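Local coordinates for protein nicastrin (Dictyostelium purpureum, PDB 4R12) that probably serves as an essential subunit of gamma-secretase, an intramembrane protease complex, its extracellular part putatively recruiting substrates, at residues A[110-115]-A[121-126]; A[234-239]-A[270-275]; A[407-412]-A[419-424]; A[429-434]-A[448-453]. All blocks are in the same frame, centred on the assembly; numbering follows the deposited sequence.

Interaction 2 is the buried contact, close to the centre of the chain, while interactions 1, 3 and 4 lie farther out and are only partly buried. Interaction 1 ties together a small-lobe loop, whose Asn114 reaches the 270-275 loop of interaction 2 in the large lobe and whose Pro113 packs on Tyr412 of interaction 3. Interactions 2 and 3 both bear on the start of helix 234-252, where Gln236 NE2 probably bonds Tyr412 OH. Interaction 4 reaches this region through Phe239 against Ile430. The chemistry shifts accordingly: an ion pair in the outer loop, a guanidinium-hydroxyl bond in the core, an amide oxygen shared by two donors in the loop before helix 427-441, and mainly apolar contact beside the outer helices.

Interaction 1: A[110-115]-A[121-126]; sequences SRYPNK and PNSNLE
A salt bridge between Arg111 and Glu126 joins the two limbs of the small-lobe loop between strands 90-96 and 138-139. One nitrogen does the work: Arg111 NH1 lies 3.1 Å from Glu126 OE1, on its syn side but tilted from the carboxylate plane, in a bent bond, and makes a weak second bond to OE2 at 3.2 Å. The guanidinium and carboxylate planes are 76° apart, so this is no flat bidentate pair. Arg111 is further steadied through NE, which bonds Ala131 O. With an alanine in place of Glu126, Arg111 NH1 would probably lose its charge partner and the guanidinium end turn more freely. Deeper in, Tyr112 presents its ring edge to the other limb, with CD2 3.3 Å from Leu125 O. Small Ser123 suits this edge, its CB and OG both 3.4 Å from Tyr112 CE2, and its hydroxyl accepts from Leu125 N in an ST turn. The type II turn from Tyr112 to Lys115 brings Lys115 CG over the ring's centre, while Lys115 CD passes 3.3 Å from Pro121 O. Trp127 meets Tyr112 edge-to-face, Glu379, between strand 370-374 and helix 385-389, bonds Ser123 OG, and Tyr405, beyond strand 397-401, bonds Glu126 N.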
# COMPACT_ATOMS: atom_id res chain seq x y z
N SER A 110 0.64 -11.03 -8.97
CA SER A 110 0.62 -11.22 -10.43
C SER A 110 2.02 -11.12 -11.07
O SER A 110 2.90 -10.44 -10.53
CB SER A 110 -0.31 -10.18 -11.06
OG SER A 110 -0.16 -10.15 -12.47
N ARG A 111 2.21 -11.78 -12.22
CA ARG A 111 3.46 -11.67 -12.98
C ARG A 111 3.65 -10.27 -13.56
O ARG A 111 4.78 -9.85 -13.83
CB ARG A 111 3.49 -12.69 -14.13
CG ARG A 111 3.41 -14.16 -13.72
CD ARG A 111 4.80 -14.76 -13.49
NE ARG A 111 4.78 -16.20 -13.24
CZ ARG A 111 5.01 -17.14 -14.16
NH1 ARG A 111 5.28 -16.80 -15.41
NH2 ARG A 111 4.97 -18.42 -13.83
N TYR A 112 2.55 -9.57 -13.78
CA TYR A 112 2.58 -8.18 -14.22
C TYR A 112 1.44 -7.47 -13.50
O TYR A 112 0.31 -7.41 -13.99
CB TYR A 112 2.45 -8.08 -15.76
CG TYR A 112 2.63 -6.71 -16.40
CD1 TYR A 112 2.20 -5.55 -15.76
CD2 TYR A 112 3.20 -6.58 -17.66
CE1 TYR A 112 2.33 -4.31 -16.35
CE2 TYR A 112 3.35 -5.34 -18.26
CZ TYR A 112 2.91 -4.21 -17.60
OH TYR A 112 3.04 -2.97 -18.19
N PRO A 113 1.72 -6.93 -12.30
CA PRO A 113 0.69 -6.24 -11.50
C PRO A 113 0.02 -5.11 -12.27
O PRO A 113 0.70 -4.30 -12.91
CB PRO A 113 1.49 -5.69 -10.30
CG PRO A 113 2.68 -6.60 -10.18
CD PRO A 113 3.03 -6.94 -11.63
N ASN A 114 -1.31 -5.09 -12.24
CA ASN A 114 -2.10 -4.03 -12.86
C ASN A 114 -1.95 -3.91 -14.36
O ASN A 114 -2.23 -2.85 -14.91
CB ASN A 114 -1.76 -2.69 -12.23
CG ASN A 114 -2.39 -2.51 -10.89
OD1 ASN A 114 -3.59 -2.72 -10.73
ND2 ASN A 114 -1.59 -2.11 -9.91
N LYS A 115 -1.48 -4.98 -15.01
CA LYS A 115 -1.16 -4.94 -16.44
C LYS A 115 -2.23 -4.24 -17.28
O LYS A 115 -1.93 -3.33 -18.05
CB LYS A 115 -0.96 -6.36 -16.99
CG LYS A 115 -0.57 -6.36 -18.47
CD LYS A 115 -1.15 -7.56 -19.20
CE LYS A 115 -0.28 -8.80 -19.06
NZ LYS A 115 -0.94 -9.97 -19.73
N PRO A 121 -1.61 -2.71 -21.93
CA PRO A 121 -2.51 -3.84 -21.68
C PRO A 121 -2.13 -5.12 -22.43
O PRO A 121 -2.38 -6.21 -21.93
CB PRO A 121 -3.86 -3.31 -22.16
CG PRO A 121 -3.75 -1.84 -22.04
CD PRO A 121 -2.33 -1.51 -22.40
N ASN A 122 -1.51 -4.99 -23.60
CA ASN A 122 -1.13 -6.16 -24.39
C ASN A 122 0.32 -6.57 -24.18
O ASN A 122 0.88 -7.32 -24.98
CB ASN A 122 -1.34 -5.93 -25.89
CG ASN A 122 -2.61 -5.15 -26.20
OD1 ASN A 122 -2.56 -4.03 -26.71
ND2 ASN A 122 -3.76 -5.76 -25.92
N SER A 123 0.95 -6.07 -23.11
CA SER A 123 2.37 -6.36 -22.90
C SER A 123 2.63 -7.85 -22.72
O SER A 123 1.82 -8.56 -22.14
CB SER A 123 2.91 -5.59 -21.67
OG SER A 123 4.28 -5.88 -21.47
N ASN A 124 3.78 -8.30 -23.21
CA ASN A 124 4.24 -9.66 -22.98
C ASN A 124 5.32 -9.74 -21.91
O ASN A 124 5.87 -10.82 -21.64
CB ASN A 124 4.77 -10.26 -24.29
CG ASN A 124 3.66 -10.62 -25.24
OD1 ASN A 124 2.65 -11.18 -24.84
ND2 ASN A 124 3.83 -10.28 -26.52
N LEU A 125 5.64 -8.61 -21.30
CA LEU A 125 6.65 -8.59 -20.26
C LEU A 125 6.10 -9.18 -18.97
O LEU A 125 4.90 -9.16 -18.74
CB LEU A 125 7.15 -7.16 -19.99
CG LEU A 125 7.80 -6.39 -21.14
CD1 LEU A 125 8.32 -5.06 -20.61
CD2 LEU A 125 8.91 -7.20 -21.79
N GLU A 126 7.00 -9.74 -18.17
CA GLU A 126 6.68 -10.19 -16.83
C GLU A 126 7.65 -9.52 -15.87
O GLU A 126 8.80 -9.96 -15.75
CB GLU A 126 6.79 -11.70 -16.71
CG GLU A 126 5.86 -12.46 -17.65
CD GLU A 126 5.81 -13.94 -17.34
OE1 GLU A 126 6.77 -14.46 -16.73
OE2 GLU A 126 4.81 -14.58 -17.72

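Interaction 2: A[234-239]-A[270-275]; sequences ADQSSF and AERWGY
Arg272 reaches from the loop after strand 262-268 to the first turn of helix 234-252, where its NH2 donates to Ser237 OG at 2.9 Å. The bond is almost straight, 172° at the hydrogen, and the hydroxyl lies in the guanidinium plane, at its edge. Gln236 O is also close to NH2, at 2.8 Å, but the angle is too poor for a hydrogen bond. Over one face of the guanidinium lies the aliphatic part of Gln236, its CG 3.7 Å from Arg272 NH2; the two side chains run past each other in opposite directions, amide and guanidinium planes only 22° apart. Gln236 is extended beyond CG, which carries its NE2 on to Thr224 OG1. A leucine in place of Arg272 would take away the donor to Ser237 OG and would probably leave the Gln236 chain without the flat group it lies against. In the second shell, the Asp222 carboxylate holds the loop by the backbone N atoms of Glu271 and Arg272. A pi-type turn, closed by Phe239 N on Ala234 O, shapes the helix start. In this fold, related to zinc exopeptidases, arginine suits the site because its long chain ends in a planar N-H for Ser237 OG. That hydroxyl accepts from Arg272 while donating to Asp222 O, and it and the nearby Gln236 O probably ease the charge.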
# COMPACT_ATOMS: atom_id res chain seq x y z
N ALA A 234 7.60 -3.46 2.38
CA ALA A 234 8.76 -2.61 2.60
C ALA A 234 9.34 -2.11 1.26
O ALA A 234 9.39 -0.90 1.02
CB ALA A 234 9.82 -3.35 3.41
N ASP A 235 9.70 -3.02 0.36
CA ASP A 235 10.22 -2.54 -0.94
C ASP A 235 9.09 -2.12 -1.87
O ASP A 235 9.25 -1.19 -2.65
CB ASP A 235 11.10 -3.60 -1.63
CG ASP A 235 12.06 -2.97 -2.64
OD1 ASP A 235 12.48 -1.81 -2.40
OD2 ASP A 235 12.37 -3.61 -3.67
N GLN A 236 7.96 -2.82 -1.79
CA GLN A 236 6.82 -2.49 -2.63
C GLN A 236 6.43 -1.02 -2.55
O GLN A 236 6.24 -0.36 -3.58
CB GLN A 236 5.60 -3.36 -2.26
CG GLN A 236 4.38 -3.08 -3.11
CD GLN A 236 3.22 -3.99 -2.74
OE1 GLN A 236 3.05 -4.35 -1.57
NE2 GLN A 236 2.42 -4.37 -3.73
N SER A 237 6.32 -0.50 -1.33
CA SER A 237 5.88 0.89 -1.13
C SER A 237 6.56 1.63 0.03
O SER A 237 6.97 2.78 -0.12
CB SER A 237 4.37 0.93 -0.88
OG SER A 237 3.62 0.36 -1.94
N SER A 238 6.63 0.99 1.20
CA SER A 238 6.82 1.77 2.42
C SER A 238 8.25 2.29 2.59
O SER A 238 8.46 3.32 3.24
CB SER A 238 6.37 0.95 3.64
OG SER A 238 7.16 -0.20 3.82
N PHE A 239 9.25 1.63 1.99
CA PHE A 239 10.59 2.22 2.00
C PHE A 239 10.54 3.59 1.31
O PHE A 239 11.01 4.59 1.88
CB PHE A 239 11.62 1.29 1.33
CG PHE A 239 13.06 1.79 1.40
CD1 PHE A 239 13.53 2.79 0.56
CD2 PHE A 239 13.97 1.18 2.26
CE1 PHE A 239 14.85 3.21 0.61
CE2 PHE A 239 15.30 1.59 2.30
CZ PHE A 239 15.74 2.61 1.48
N ALA A 270 -4.58 3.26 -2.95
CA ALA A 270 -5.29 2.25 -3.73
C ALA A 270 -4.76 2.09 -5.17
O ALA A 270 -5.46 1.61 -6.07
CB ALA A 270 -6.80 2.55 -3.74
N GLU A 271 -3.49 2.44 -5.37
CA GLU A 271 -2.86 2.27 -6.67
C GLU A 271 -2.68 0.80 -7.04
O GLU A 271 -2.67 0.46 -8.22
CB GLU A 271 -1.49 2.96 -6.70
CG GLU A 271 -1.59 4.45 -6.58
CD GLU A 271 -2.25 5.09 -7.80
OE1 GLU A 271 -1.57 5.30 -8.81
OE2 GLU A 271 -3.46 5.37 -7.74
N ARG A 272 -2.52 -0.06 -6.03
CA ARG A 272 -2.30 -1.48 -6.33
C ARG A 272 -3.56 -2.13 -6.88
O ARG A 272 -3.55 -3.29 -7.28
CB ARG A 272 -1.84 -2.25 -5.09
CG ARG A 272 -0.66 -1.65 -4.36
CD ARG A 272 0.39 -1.22 -5.30
NE ARG A 272 1.59 -0.66 -4.66
CZ ARG A 272 2.67 -0.34 -5.37
NH1 ARG A 272 2.63 -0.52 -6.69
NH2 ARG A 272 3.75 0.15 -4.80
N TRP A 273 -4.66 -1.38 -6.89
CA TRP A 273 -5.93 -1.92 -7.34
C TRP A 273 -6.43 -1.13 -8.55
O TRP A 273 -7.55 -0.62 -8.57
CB TRP A 273 -6.94 -1.91 -6.19
CG TRP A 273 -6.41 -2.67 -5.01
CD1 TRP A 273 -5.78 -2.15 -3.91
CD2 TRP A 273 -6.40 -4.09 -4.84
NE1 TRP A 273 -5.40 -3.16 -3.06
CE2 TRP A 273 -5.77 -4.36 -3.60
CE3 TRP A 273 -6.87 -5.17 -5.60
CZ2 TRP A 273 -5.59 -5.65 -3.12
CZ3 TRP A 273 -6.70 -6.45 -5.12
CH2 TRP A 273 -6.07 -6.68 -3.89
N GLY A 274 -5.56 -1.02 -9.55
CA GLY A 274 -5.90 -0.39 -10.81
C GLY A 274 -5.65 1.11 -10.87
O GLY A 274 -6.36 1.82 -11.58
N TYR A 275 -4.65 1.58 -10.12
CA TYR A 275 -4.26 3.00 -10.13
C TYR A 275 -5.41 3.96 -9.84
O TYR A 275 -5.45 5.04 -10.42
CB TYR A 275 -3.65 3.37 -11.49
CG TYR A 275 -2.54 2.46 -11.95
CD1 TYR A 275 -1.32 2.46 -11.30
CD2 TYR A 275 -2.71 1.60 -13.03
CE1 TYR A 275 -0.30 1.63 -11.69
CE2 TYR A 275 -1.68 0.76 -13.44
CZ TYR A 275 -0.48 0.79 -12.76
OH TYR A 275 0.56 -0.03 -13.14

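Interaction 3: A[407-412]-A[419-424]; sequences YSNPYY and NENVLG
Asn409 and Asn421 are the closest pair across two limbs of the large-lobe loop between strand 397-401 and helix 427-441, their CA atoms 7.6 Å apart and neither limb regular helix or strand. The first limb is folded by an Asx turn, in which Asn409 OD1 accepts from Tyr411 N at 3.0 Å. The same oxygen receives Asn421 ND2 at 2.9 Å, so two N-H groups grip it from opposite faces of the carbonyl plane, both well out of that plane. On the donor's side the bond lies close to the amide plane of Asn421, although it is bent, 143° at the hydrogen; the two amide planes are 44° apart and the side chains cross at about a right angle. With CG of Asn421 opposite its backbone nitrogen (chi1 -168°), the amide is carried across to the other limb. Asparagine suits position 409 by offering acceptor and donor together: OD1 accepts twice, and ND2 donates to Gln327 OE1 and Asp417 OD2. Asn421 supplies a donor, its ND2 shared between Asn409 OD1 and Asp417 OD1. The Asp417 carboxylate also takes the backbone N atoms of Asp235 and Gln236, which pins the loop to the start of helix 234-252. Tyr411 OH bonds Tyr104 O, linking this loop to one of the small-lobe part of the chain. The other end of the Asn421 amide is turned to carbon: OD1 lies 3.3 Å from Pro410 CD and stands at the edge of the Tyr411 ring, 3.7 Å from CD2.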
# COMPACT_ATOMS: atom_id res chain seq x y z
N TYR A 407 11.82 -7.45 -11.22
CA TYR A 407 11.83 -6.83 -9.89
C TYR A 407 13.00 -7.32 -9.04
O TYR A 407 13.31 -8.51 -9.02
CB TYR A 407 10.52 -7.15 -9.14
CG TYR A 407 9.30 -6.34 -9.52
CD1 TYR A 407 9.38 -5.23 -10.35
CD2 TYR A 407 8.04 -6.68 -9.01
CE1 TYR A 407 8.24 -4.48 -10.68
CE2 TYR A 407 6.91 -5.95 -9.32
CZ TYR A 407 7.01 -4.85 -10.16
OH TYR A 407 5.88 -4.13 -10.46
N SER A 408 13.65 -6.40 -8.32
CA SER A 408 14.62 -6.81 -7.33
C SER A 408 13.92 -7.35 -6.06
O SER A 408 14.43 -8.24 -5.39
CB SER A 408 15.54 -5.63 -6.97
OG SER A 408 16.27 -5.23 -8.14
N ASN A 409 12.76 -6.80 -5.74
CA ASN A 409 11.89 -7.31 -4.67
C ASN A 409 11.57 -8.80 -4.85
O ASN A 409 10.82 -9.16 -5.76
CB ASN A 409 10.60 -6.50 -4.63
CG ASN A 409 9.77 -6.73 -3.36
OD1 ASN A 409 10.06 -7.64 -2.57
ND2 ASN A 409 8.72 -5.93 -3.17
N PRO A 410 12.12 -9.67 -3.99
CA PRO A 410 11.85 -11.11 -4.10
C PRO A 410 10.56 -11.55 -3.40
O PRO A 410 10.19 -12.72 -3.48
CB PRO A 410 13.08 -11.73 -3.44
CG PRO A 410 13.46 -10.74 -2.39
CD PRO A 410 13.12 -9.38 -2.94
N TYR A 411 9.89 -10.61 -2.73
CA TYR A 411 8.68 -10.93 -2.00
C TYR A 411 7.57 -9.94 -2.31
O TYR A 411 6.88 -9.46 -1.40
CB TYR A 411 8.97 -10.95 -0.48
CG TYR A 411 9.88 -12.09 -0.11
CD1 TYR A 411 9.46 -13.40 -0.23
CD2 TYR A 411 11.17 -11.86 0.33
CE1 TYR A 411 10.30 -14.47 0.09
CE2 TYR A 411 12.02 -12.91 0.66
CZ TYR A 411 11.58 -14.21 0.53
OH TYR A 411 12.42 -15.25 0.85
N TYR A 412 7.37 -9.65 -3.60
CA TYR A 412 6.39 -8.65 -3.96
C TYR A 412 4.96 -9.06 -3.57
O TYR A 412 4.49 -10.13 -3.93
CB TYR A 412 6.44 -8.36 -5.48
CG TYR A 412 5.52 -7.25 -5.87
CD1 TYR A 412 4.19 -7.51 -6.20
CD2 TYR A 412 5.96 -5.93 -5.88
CE1 TYR A 412 3.33 -6.48 -6.55
CE2 TYR A 412 5.10 -4.89 -6.22
CZ TYR A 412 3.79 -5.18 -6.56
OH TYR A 412 2.93 -4.16 -6.89
N ASN A 419 11.25 -5.45 6.98
CA ASN A 419 12.44 -4.63 7.20
C ASN A 419 13.71 -5.34 6.78
O ASN A 419 14.70 -4.68 6.43
CB ASN A 419 12.56 -4.11 8.66
CG ASN A 419 12.71 -5.22 9.71
OD1 ASN A 419 12.91 -6.39 9.41
ND2 ASN A 419 12.61 -4.83 10.98
N GLU A 420 13.68 -6.67 6.79
CA GLU A 420 14.84 -7.45 6.36
C GLU A 420 14.92 -7.63 4.85
O GLU A 420 15.89 -8.18 4.32
CB GLU A 420 14.83 -8.81 7.05
CG GLU A 420 15.11 -8.68 8.54
CD GLU A 420 15.24 -10.01 9.24
OE1 GLU A 420 14.94 -11.05 8.62
OE2 GLU A 420 15.63 -10.01 10.42
N ASN A 421 13.91 -7.13 4.14
CA ASN A 421 13.89 -7.23 2.69
C ASN A 421 14.40 -5.96 2.02
O ASN A 421 14.47 -5.89 0.81
CB ASN A 421 12.46 -7.53 2.21
CG ASN A 421 12.40 -7.94 0.73
OD1 ASN A 421 13.19 -8.77 0.27
ND2 ASN A 421 11.46 -7.37 -0.02
N VAL A 422 14.76 -4.94 2.81
CA VAL A 422 15.22 -3.68 2.22
C VAL A 422 16.55 -3.27 2.83
O VAL A 422 16.95 -3.79 3.86
CB VAL A 422 14.20 -2.54 2.40
CG1 VAL A 422 13.02 -2.71 1.43
CG2 VAL A 422 13.72 -2.48 3.86
N LEU A 423 17.24 -2.33 2.17
CA LEU A 423 18.57 -1.90 2.59
C LEU A 423 18.53 -0.58 3.36
O LEU A 423 18.75 0.49 2.79
CB LEU A 423 19.50 -1.77 1.38
CG LEU A 423 19.86 -3.06 0.65
CD1 LEU A 423 20.74 -2.77 -0.59
CD2 LEU A 423 20.57 -4.03 1.58
N GLY A 424 18.27 -0.67 4.66
CA GLY A 424 18.29 0.51 5.51
C GLY A 424 19.56 1.34 5.35
O GLY A 424 19.53 2.57 5.47

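Interaction 4: A[429-434]-A[448-453]; sequences DIVYIL and ITIDKN
The Tyr432 ring meets the 448-453 segment by its edge: Ile448 O lies in the ring plane, 3.3 Å from Tyr432 CE1, and the methyl Ile450 CG2 also sits near that plane. Tyr365 is an edge-to-face partner of the same ring. Tyr432 sits on helix 427-441, with CG on the far side of CB from the backbone N (chi1 176°), and the ring extends alongside the incoming chain, where CE1 also comes within 3.9 Å of Ile448 CB. Ile450 presses on the helix backbone itself, its CG2 3.5 Å from Tyr432 CA and 3.7 Å from Tyr432 CB. From the preceding residue Val431 CG1 approaches the same methyl at 3.9 Å, so one branch of Ile450 fits against two successive helix residues. Branched isoleucine and valine suit this place because they offer short, stiff methyl groups close to the backbone. Ile448 also touches Leu251 of helix 234-252. Asp451 then serves as N-cap of helix 452-463, its OD1 bonding Phe454 N, so the segment leads directly from this packing into the next helix. A water bridges the Tyr432 hydroxyl, at 2.9 Å from OH, and the backbone N of Ile448, from which it accepts at 2.8 Å. No direct hydrogen bond joins the segments; tyrosine's weakly positive ring edge suits the carbonyl oxygen as well as the aliphatic carbons, and its hydroxyl takes the water.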
# COMPACT_ATOMS: atom_id res chain seq x y z
N ASP A 429 21.49 8.18 2.11
CA ASP A 429 21.97 8.58 0.79
C ASP A 429 20.81 8.90 -0.16
O ASP A 429 20.83 9.94 -0.83
CB ASP A 429 22.87 7.50 0.19
CG ASP A 429 24.31 7.62 0.65
OD1 ASP A 429 24.65 8.67 1.24
OD2 ASP A 429 25.11 6.70 0.40
N ILE A 430 19.80 8.03 -0.21
CA ILE A 430 18.67 8.27 -1.10
C ILE A 430 17.91 9.54 -0.69
O ILE A 430 17.55 10.36 -1.55
CB ILE A 430 17.74 7.02 -1.15
CG1 ILE A 430 18.50 5.86 -1.81
CG2 ILE A 430 16.45 7.33 -1.90
CD1 ILE A 430 17.77 4.50 -1.76
N VAL A 431 17.68 9.73 0.62
CA VAL A 431 17.01 10.95 1.07
C VAL A 431 17.84 12.19 0.72
O VAL A 431 17.31 13.19 0.21
CB VAL A 431 16.73 10.93 2.59
CG1 VAL A 431 16.12 12.26 3.05
CG2 VAL A 431 15.80 9.77 2.94
N TYR A 432 19.14 12.13 0.97
CA TYR A 432 20.01 13.25 0.63
C TYR A 432 19.99 13.56 -0.86
O TYR A 432 19.82 14.72 -1.27
CB TYR A 432 21.45 13.00 1.08
CG TYR A 432 22.35 14.14 0.64
CD1 TYR A 432 22.29 15.37 1.28
CD2 TYR A 432 23.21 14.00 -0.46
CE1 TYR A 432 23.09 16.44 0.88
CE2 TYR A 432 24.00 15.07 -0.87
CZ TYR A 432 23.93 16.29 -0.20
OH TYR A 432 24.70 17.37 -0.58
N ILE A 433 20.17 12.52 -1.67
CA ILE A 433 20.23 12.72 -3.11
C ILE A 433 18.90 13.25 -3.63
O ILE A 433 18.88 14.21 -4.40
CB ILE A 433 20.63 11.41 -3.83
CG1 ILE A 433 22.07 11.05 -3.46
CG2 ILE A 433 20.49 11.56 -5.34
CD1 ILE A 433 22.45 9.60 -3.75
N LEU A 434 17.78 12.66 -3.21
CA LEU A 434 16.49 13.12 -3.72
C LEU A 434 16.14 14.53 -3.23
O LEU A 434 15.57 15.32 -3.98
CB LEU A 434 15.37 12.14 -3.34
CG LEU A 434 15.42 10.79 -4.08
CD1 LEU A 434 14.36 9.83 -3.53
CD2 LEU A 434 15.25 10.95 -5.62
N ILE A 448 21.73 20.75 1.58
CA ILE A 448 20.76 19.95 2.31
C ILE A 448 21.38 19.24 3.50
O ILE A 448 22.40 18.57 3.36
CB ILE A 448 20.11 18.87 1.42
CG1 ILE A 448 19.35 19.49 0.24
CG2 ILE A 448 19.24 17.94 2.27
CD1 ILE A 448 18.20 20.34 0.64
N THR A 449 20.77 19.38 4.67
CA THR A 449 21.07 18.52 5.81
C THR A 449 19.88 17.58 6.00
O THR A 449 18.77 18.06 6.23
CB THR A 449 21.33 19.33 7.09
OG1 THR A 449 22.46 20.18 6.90
CG2 THR A 449 21.59 18.41 8.29
N ILE A 450 20.08 16.27 5.88
CA ILE A 450 18.93 15.39 6.08
C ILE A 450 18.58 15.30 7.57
O ILE A 450 19.43 15.44 8.43
CB ILE A 450 19.15 13.97 5.53
CG1 ILE A 450 20.31 13.27 6.23
CG2 ILE A 450 19.41 14.04 4.03
CD1 ILE A 450 20.44 11.80 5.84
N ASP A 451 17.30 15.09 7.86
CA ASP A 451 16.87 15.03 9.24
C ASP A 451 16.98 13.59 9.73
O ASP A 451 16.05 12.80 9.59
CB ASP A 451 15.44 15.58 9.37
CG ASP A 451 15.00 15.75 10.81
OD1 ASP A 451 15.49 15.00 11.68
OD2 ASP A 451 14.15 16.61 11.07
N LYS A 452 18.13 13.25 10.30
CA LYS A 452 18.42 11.88 10.69
C LYS A 452 17.57 11.44 11.86
O LYS A 452 17.20 10.28 11.95
CB LYS A 452 19.90 11.71 11.01
CG LYS A 452 20.80 11.75 9.77
CD LYS A 452 22.27 11.52 10.12
CE LYS A 452 23.14 11.58 8.86
NZ LYS A 452 24.58 11.42 9.18
N ASN A 453 17.26 12.36 12.77
CA ASN A 453 16.41 12.01 13.91
C ASN A 453 15.05 11.52 13.41
O ASN A 453 14.54 10.50 13.86
CB ASN A 453 16.23 13.21 14.86
CG ASN A 453 15.44 12.84 16.13
OD1 ASN A 453 16.00 12.28 17.08
ND2 ASN A 453 14.15 13.14 16.14
O HOH W 1 22.70 19.49 -0.76